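Local coordinates for 5-cytosine DNA methyltransferase (Entamoeba histolytica, PDB 3QV2), which probably transfers a methyl group from S-adenosyl-L-methionine to carbon 5 of cytosine in tRNA or DNA, at residues Y199-V204 with T275-K280; I249-E254 with K269-F274. One frame throughout, in Å; residues are numbered along the deposited sequence.

Interaction 1 (Y199-V204 with T275-K280); sequences YLDNNV and TPNEIK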
loop_
_atom_site.group_PDB
_atom_site.type_symbol
_atom_site.label_atom_id
_atom_site.label_comp_id
_atom_site.label_asym_id
_atom_site.label_seq_id
_atom_site.Cartn_x
_atom_site.Cartn_y
_atom_site.Cartn_z
ATOM N N TYR A 199 -7.379 15.488 -7.354
ATOM C CA TYR A 199 -6.047 14.894 -7.303
ATOM C C TYR A 199 -5.192 15.241 -8.517
ATOM O O TYR A 199 -4.019 14.872 -8.586
ATOM C CB TYR A 199 -6.155 13.374 -7.159
ATOM C CG TYR A 199 -7.045 12.927 -6.017
ATOM C CD1 TYR A 199 -8.419 12.807 -6.186
ATOM C CD2 TYR A 199 -6.510 12.624 -4.771
ATOM C CE1 TYR A 199 -9.235 12.399 -5.147
ATOM C CE2 TYR A 199 -7.319 12.215 -3.727
ATOM C CZ TYR A 199 -8.680 12.105 -3.922
ATOM O OH TYR A 199 -9.496 11.699 -2.889
ATOM N N LEU A 200 -5.777 15.957 -9.469
ATOM C CA LEU A 200 -5.102 16.256 -10.727
ATOM C C LEU A 200 -4.118 17.415 -10.609
ATOM O O LEU A 200 -4.460 18.473 -10.085
ATOM C CB LEU A 200 -6.135 16.590 -11.803
ATOM C CG LEU A 200 -7.177 15.514 -12.106
ATOM C CD1 LEU A 200 -8.241 16.047 -13.056
ATOM C CD2 LEU A 200 -6.510 14.276 -12.683
ATOM N N ASP A 201 -2.898 17.210 -11.101
ATOM C CA ASP A 201 -1.979 18.318 -11.318
ATOM C C ASP A 201 -2.593 19.222 -12.378
ATOM O O ASP A 201 -3.439 18.785 -13.159
ATOM C CB ASP A 201 -0.613 17.820 -11.782
ATOM C CG ASP A 201 0.019 16.850 -10.809
ATOM O OD1 ASP A 201 -0.374 16.839 -9.624
ATOM O OD2 ASP A 201 0.920 16.097 -11.230
ATOM N N ASN A 202 -2.165 20.478 -12.421
ATOM C CA ASN A 202 -2.839 21.456 -13.272
ATOM C C ASN A 202 -2.049 21.941 -14.487
ATOM O O ASN A 202 -2.550 22.758 -15.261
ATOM C CB ASN A 202 -3.334 22.646 -12.442
ATOM C CG ASN A 202 -2.242 23.249 -11.587
ATOM O OD1 ASN A 202 -2.202 23.046 -10.375
ATOM N ND2 ASN A 202 -1.343 23.994 -12.218
ATOM N N ASN A 203 -0.832 21.438 -14.666
ATOM C CA ASN A 203 -0.031 21.820 -15.824
ATOM C C ASN A 203 0.897 20.702 -16.291
ATOM O O ASN A 203 2.101 20.920 -16.470
ATOM C CB ASN A 203 0.776 23.084 -15.521
ATOM C CG ASN A 203 1.815 22.863 -14.437
ATOM O OD1 ASN A 203 1.643 22.018 -13.554
ATOM N ND2 ASN A 203 2.902 23.621 -14.499
ATOM N N VAL A 204 0.331 19.515 -16.497
ATOM C CA VAL A 204 1.121 18.335 -16.845
ATOM C C VAL A 204 1.870 18.495 -18.168
ATOM O O VAL A 204 1.290 18.900 -19.180
ATOM C CB VAL A 204 0.231 17.081 -16.920
ATOM C CG1 VAL A 204 1.074 15.817 -17.062
ATOM C CG2 VAL A 204 -0.657 17.000 -15.683
ATOM N N THR A 275 0.329 11.315 -13.494
ATOM C CA THR A 275 1.716 11.517 -13.090
ATOM C C THR A 275 1.991 10.814 -11.767
ATOM O O THR A 275 1.060 10.492 -11.030
ATOM C CB THR A 275 2.041 13.012 -12.931
ATOM O OG1 THR A 275 1.407 13.516 -11.749
ATOM C CG2 THR A 275 1.564 13.794 -14.143
ATOM N N PRO A 276 3.274 10.569 -11.462
ATOM C CA PRO A 276 3.632 9.960 -10.177
ATOM C C PRO A 276 3.043 10.750 -9.011
ATOM O O PRO A 276 2.531 10.167 -8.055
ATOM C CB PRO A 276 5.158 10.061 -10.161
ATOM C CG PRO A 276 5.548 10.072 -11.598
ATOM C CD PRO A 276 4.452 10.806 -12.315
ATOM N N ASN A 277 3.116 12.074 -9.107
ATOM C CA ASN A 277 2.624 12.954 -8.056
ATOM C C ASN A 277 1.118 12.818 -7.854
ATOM O O ASN A 277 0.617 12.945 -6.737
ATOM C CB ASN A 277 2.995 14.407 -8.366
ATOM C CG ASN A 277 2.771 15.333 -7.187
ATOM O OD1 ASN A 277 1.832 16.128 -7.176
ATOM N ND2 ASN A 277 3.636 15.230 -6.184
ATOM N N GLU A 278 0.401 12.552 -8.941
ATOM C CA GLU A 278 -1.047 12.378 -8.880
ATOM C C GLU A 278 -1.433 11.077 -8.179
ATOM O O GLU A 278 -2.363 11.051 -7.373
ATOM C CB GLU A 278 -1.658 12.441 -10.283
ATOM C CG GLU A 278 -1.616 13.831 -10.903
ATOM C CD GLU A 278 -2.153 13.860 -12.321
ATOM O OE1 GLU A 278 -1.997 12.851 -13.039
ATOM O OE2 GLU A 278 -2.732 14.892 -12.716
ATOM N N ILE A 279 -0.716 10.002 -8.490
ATOM C CA ILE A 279 -0.933 8.728 -7.819
ATOM C C ILE A 279 -0.629 8.878 -6.334
ATOM O O ILE A 279 -1.358 8.371 -5.482
ATOM C CB ILE A 279 -0.034 7.624 -8.398
ATOM C CG1 ILE A 279 -0.268 7.476 -9.903
ATOM C CG2 ILE A 279 -0.274 6.306 -7.675
ATOM C CD1 ILE A 279 0.587 6.404 -10.549
ATOM N N LYS A 280 0.457 9.586 -6.039
ATOM C CA LYS A 280 0.873 9.839 -4.666
ATOM C C LYS A 280 -0.245 10.501 -3.865
ATOM O O LYS A 280 -0.482 10.153 -2.710
ATOM C CB LYS A 280 2.135 10.709 -4.651
ATOM C CG LYS A 280 2.742 10.926 -3.275
ATOM C CD LYS A 280 2.155 12.149 -2.593
ATOM C CE LYS A 280 2.393 13.403 -3.414
ATOM N NZ LYS A 280 2.011 14.627 -2.662
#
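Glu278 lies against the backbone at Leu200 and Asp201, its CG 3.4 Å from Asp201 OD2 and its carboxylate running on toward the loop backbone. With CG anti to the carbonyl carbon (chi1 -70°) and the chain extended beyond it, the carboxylate arrives where its two oxygens can do separate work. OE2 turns its anti lone pair to the loop and accepts from Asp201 N at 2.8 Å, the bond bent to 143° at the hydrogen. OE1 accepts from Thr275 N at 2.8 Å, the donor standing 35° out of the carboxylate plane. Because Thr275 OG1 in turn accepts from Glu278 N at 3.1 Å, the pair forms a capping box at the start of helix 276-282, whose Pro276 packs on helix 298-306. The same hydroxyl gives its proton to Asp201 OD2 over 2.7 Å, approaching from above the carboxylate plane, and so ties the cap to the loop between strand 172-178 and helix 212-218. Two acidic groups share a small space here, with Asp201 OD2 4.1 Å from Glu278 OE2; salt bridges from Lys281 to Asp201 and from Arg272 to Glu278 would offset their repulsion, and the N-terminal end of the helix probably favours the charged forms of both. Beside these polar links, Val204 and Thr275 meet methyl to methyl, CG1 to CG2 at 3.6 Å.

Interaction 2 (I249-E254 with K269-F274); sequences IYCPIE and KNLRYF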
loop_
_atom_site.group_PDB
_atom_site.type_symbol
_atom_site.label_atom_id
_atom_site.label_comp_id
_atom_site.label_asym_id
_atom_site.label_seq_id
_atom_site.Cartn_x
_atom_site.Cartn_y
_atom_site.Cartn_z
ATOM N N ILE A 249 -6.131 5.641 -17.355
ATOM C CA ILE A 249 -5.556 6.875 -17.883
ATOM C C ILE A 249 -6.630 7.958 -17.916
ATOM O O ILE A 249 -7.818 7.664 -17.789
ATOM C CB ILE A 249 -4.950 6.688 -19.286
ATOM C CG1 ILE A 249 -6.004 6.167 -20.266
ATOM C CG2 ILE A 249 -3.753 5.750 -19.227
ATOM C CD1 ILE A 249 -5.498 6.052 -21.688
ATOM N N TYR A 250 -6.212 9.207 -18.091
ATOM C CA TYR A 250 -7.115 10.339 -17.915
ATOM C C TYR A 250 -7.440 11.094 -19.202
ATOM O O TYR A 250 -6.564 11.352 -20.028
ATOM C CB TYR A 250 -6.547 11.302 -16.869
ATOM C CG TYR A 250 -7.326 12.589 -16.713
ATOM C CD1 TYR A 250 -8.635 12.580 -16.249
ATOM C CD2 TYR A 250 -6.746 13.814 -17.011
ATOM C CE1 TYR A 250 -9.349 13.756 -16.099
ATOM C CE2 TYR A 250 -7.450 14.995 -16.862
ATOM C CZ TYR A 250 -8.751 14.959 -16.407
ATOM O OH TYR A 250 -9.458 16.129 -16.257
ATOM N N CYS A 251 -8.715 11.444 -19.354
ATOM C CA CYS A 251 -9.171 12.283 -20.456
ATOM C C CYS A 251 -9.614 13.636 -19.910
ATOM O O CYS A 251 -10.587 13.719 -19.161
ATOM C CB CYS A 251 -10.329 11.613 -21.200
ATOM S SG CYS A 251 -10.971 12.561 -22.603
ATOM N N PRO A 252 -8.895 14.702 -20.288
ATOM C CA PRO A 252 -9.131 16.056 -19.782
ATOM C C PRO A 252 -10.205 16.789 -20.577
ATOM O O PRO A 252 -10.544 17.925 -20.247
ATOM C CB PRO A 252 -7.772 16.746 -19.985
ATOM C CG PRO A 252 -6.906 15.756 -20.774
ATOM C CD PRO A 252 -7.809 14.683 -21.276
ATOM N N ILE A 253 -10.729 16.143 -21.613
ATOM C CA ILE A 253 -11.729 16.765 -22.473
ATOM C C ILE A 253 -13.155 16.509 -21.989
ATOM O O ILE A 253 -14.037 17.351 -22.161
ATOM C CB ILE A 253 -11.574 16.307 -23.943
ATOM C CG1 ILE A 253 -10.750 17.325 -24.735
ATOM C CG2 ILE A 253 -12.936 16.122 -24.596
ATOM C CD1 ILE A 253 -9.364 17.570 -24.170
ATOM N N GLU A 254 -13.380 15.353 -21.372
ATOM C CA GLU A 254 -14.723 14.984 -20.935
ATOM C C GLU A 254 -14.803 14.716 -19.438
ATOM O O GLU A 254 -14.015 13.936 -18.900
ATOM C CB GLU A 254 -15.212 13.754 -21.700
ATOM C CG GLU A 254 -15.348 13.964 -23.196
ATOM C CD GLU A 254 -15.713 12.691 -23.932
ATOM O OE1 GLU A 254 -15.406 11.594 -23.419
ATOM O OE2 GLU A 254 -16.308 12.789 -25.025
ATOM N N LYS A 269 -8.454 13.190 -27.824
ATOM C CA LYS A 269 -9.086 13.380 -26.526
ATOM C C LYS A 269 -8.017 13.691 -25.486
ATOM O O LYS A 269 -8.262 13.624 -24.280
ATOM C CB LYS A 269 -9.896 12.143 -26.133
ATOM C CG LYS A 269 -10.860 11.679 -27.218
ATOM C CD LYS A 269 -11.714 10.501 -26.770
ATOM C CE LYS A 269 -12.841 10.940 -25.848
ATOM N NZ LYS A 269 -13.889 9.890 -25.708
ATOM N N ASN A 270 -6.826 14.029 -25.974
ATOM C CA ASN A 270 -5.711 14.434 -25.123
ATOM C C ASN A 270 -5.435 13.478 -23.964
ATOM O O ASN A 270 -5.127 13.912 -22.854
ATOM C CB ASN A 270 -5.934 15.852 -24.596
ATOM C CG ASN A 270 -5.965 16.887 -25.704
ATOM O OD1 ASN A 270 -6.955 17.009 -26.427
ATOM N ND2 ASN A 270 -4.880 17.639 -25.843
ATOM N N LEU A 271 -5.534 12.180 -24.229
ATOM C CA LEU A 271 -5.314 11.168 -23.202
ATOM C C LEU A 271 -3.887 11.217 -22.668
ATOM O O LEU A 271 -2.942 11.446 -23.421
ATOM C CB LEU A 271 -5.619 9.774 -23.753
ATOM C CG LEU A 271 -7.027 9.564 -24.309
ATOM C CD1 LEU A 271 -7.197 8.145 -24.827
ATOM C CD2 LEU A 271 -8.075 9.888 -23.255
ATOM N N ARG A 272 -3.736 11.002 -21.364
ATOM C CA ARG A 272 -2.419 10.970 -20.737
ATOM C C ARG A 272 -2.424 10.049 -19.528
ATOM O O ARG A 272 -3.474 9.790 -18.939
ATOM C CB ARG A 272 -1.992 12.374 -20.301
ATOM C CG ARG A 272 -2.810 12.950 -19.155
ATOM C CD ARG A 272 -2.172 14.213 -18.596
ATOM N NE ARG A 272 -3.018 14.857 -17.595
ATOM C CZ ARG A 272 -2.952 14.615 -16.288
ATOM N NH1 ARG A 272 -2.076 13.739 -15.817
ATOM N NH2 ARG A 272 -3.764 15.249 -15.454
ATOM N N TYR A 273 -1.248 9.551 -19.159
ATOM C CA TYR A 273 -1.110 8.802 -17.920
ATOM C C TYR A 273 -1.208 9.772 -16.757
ATOM O O TYR A 273 -0.902 10.956 -16.899
ATOM C CB TYR A 273 0.241 8.088 -17.852
ATOM C CG TYR A 273 0.529 7.155 -19.006
ATOM C CD1 TYR A 273 -0.090 5.916 -19.095
ATOM C CD2 TYR A 273 1.437 7.506 -19.995
ATOM C CE1 TYR A 273 0.178 5.057 -20.147
ATOM C CE2 TYR A 273 1.712 6.658 -21.048
ATOM C CZ TYR A 273 1.081 5.435 -21.119
ATOM O OH TYR A 273 1.357 4.592 -22.169
ATOM N N PHE A 274 -1.642 9.274 -15.606
ATOM C CA PHE A 274 -1.548 10.051 -14.382
ATOM C C PHE A 274 -0.077 10.157 -14.003
ATOM O O PHE A 274 0.684 9.205 -14.179
ATOM C CB PHE A 274 -2.337 9.389 -13.253
ATOM C CG PHE A 274 -3.830 9.444 -13.439
ATOM C CD1 PHE A 274 -4.539 10.585 -13.100
ATOM C CD2 PHE A 274 -4.525 8.354 -13.937
ATOM C CE1 PHE A 274 -5.912 10.642 -13.261
ATOM C CE2 PHE A 274 -5.898 8.403 -14.101
ATOM C CZ PHE A 274 -6.592 9.551 -13.762
#
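Tyr250 packs its CB over the face of the Phe274 ring, 4.0 Å from the centroid, in a CH-pi contact, while its own ring, swung out anti to the backbone N (chi1 174°), runs beside Arg272. The two side chains point the same way, and Tyr250 CD2 lies over one face of the guanidinium, 3.7 Å from NH2, with the planes steeply inclined at 68°; Arg272 NH1 is salt-bridged to Glu278. Between the two backbones runs a single antiparallel bridge, a hydrogen-bonded pair: Tyr250 N donates to Arg272 O at 2.9 Å, almost straight, and Arg272 N returns a bond to Tyr250 O at 3.1 Å. Away from the Tyr250 ring, Leu271 brings CD2 to within 3.5 Å of Cys251 CB and sets CD1 near the Ile249 CD1 methyl, closing a compact apolar layer. The solvent side is looser: exposed Ile253 and Asn270 cross obliquely, CD1 against OD1. Buried Lys269 reaches Glu254 in a salt bridge, NZ to OE1 at 3.2 Å, that is only a weak hydrogen bond; OE1 also accepts from Ile258 N. On its other edge, strand 249-251 pairs in parallel with strand 224-226, whose Ile224 and Val225 cover the apolar side chains, and Phe274 leads on to helix 276-282, bonding through its carbonyl to Tyr302 of helix 298-306.

Both contacts lie on the same side of the chain's centre, and interaction 2 is nested within the loop that interaction 1 closes. Residues 269-274 run straight into 275-280, so one continuous piece of chain serves first as a partner for strand 249-251 and then as a helix start. Both are partly buried. Interaction 2, the larger at 651 against 294 Å², combines backbone pairing and a buried apolar layer with a solvent-facing end at Ile253 and Asn270; interaction 1 is mostly polar, setting buried Thr275 and Glu278 against a partly exposed loop. They meet where Arg272 NH1 bridges to Glu278 OE1 at 2.9 Å, while Leu200 packs on Tyr250 and Phe274 and Val204 on the Arg272 guanidinium.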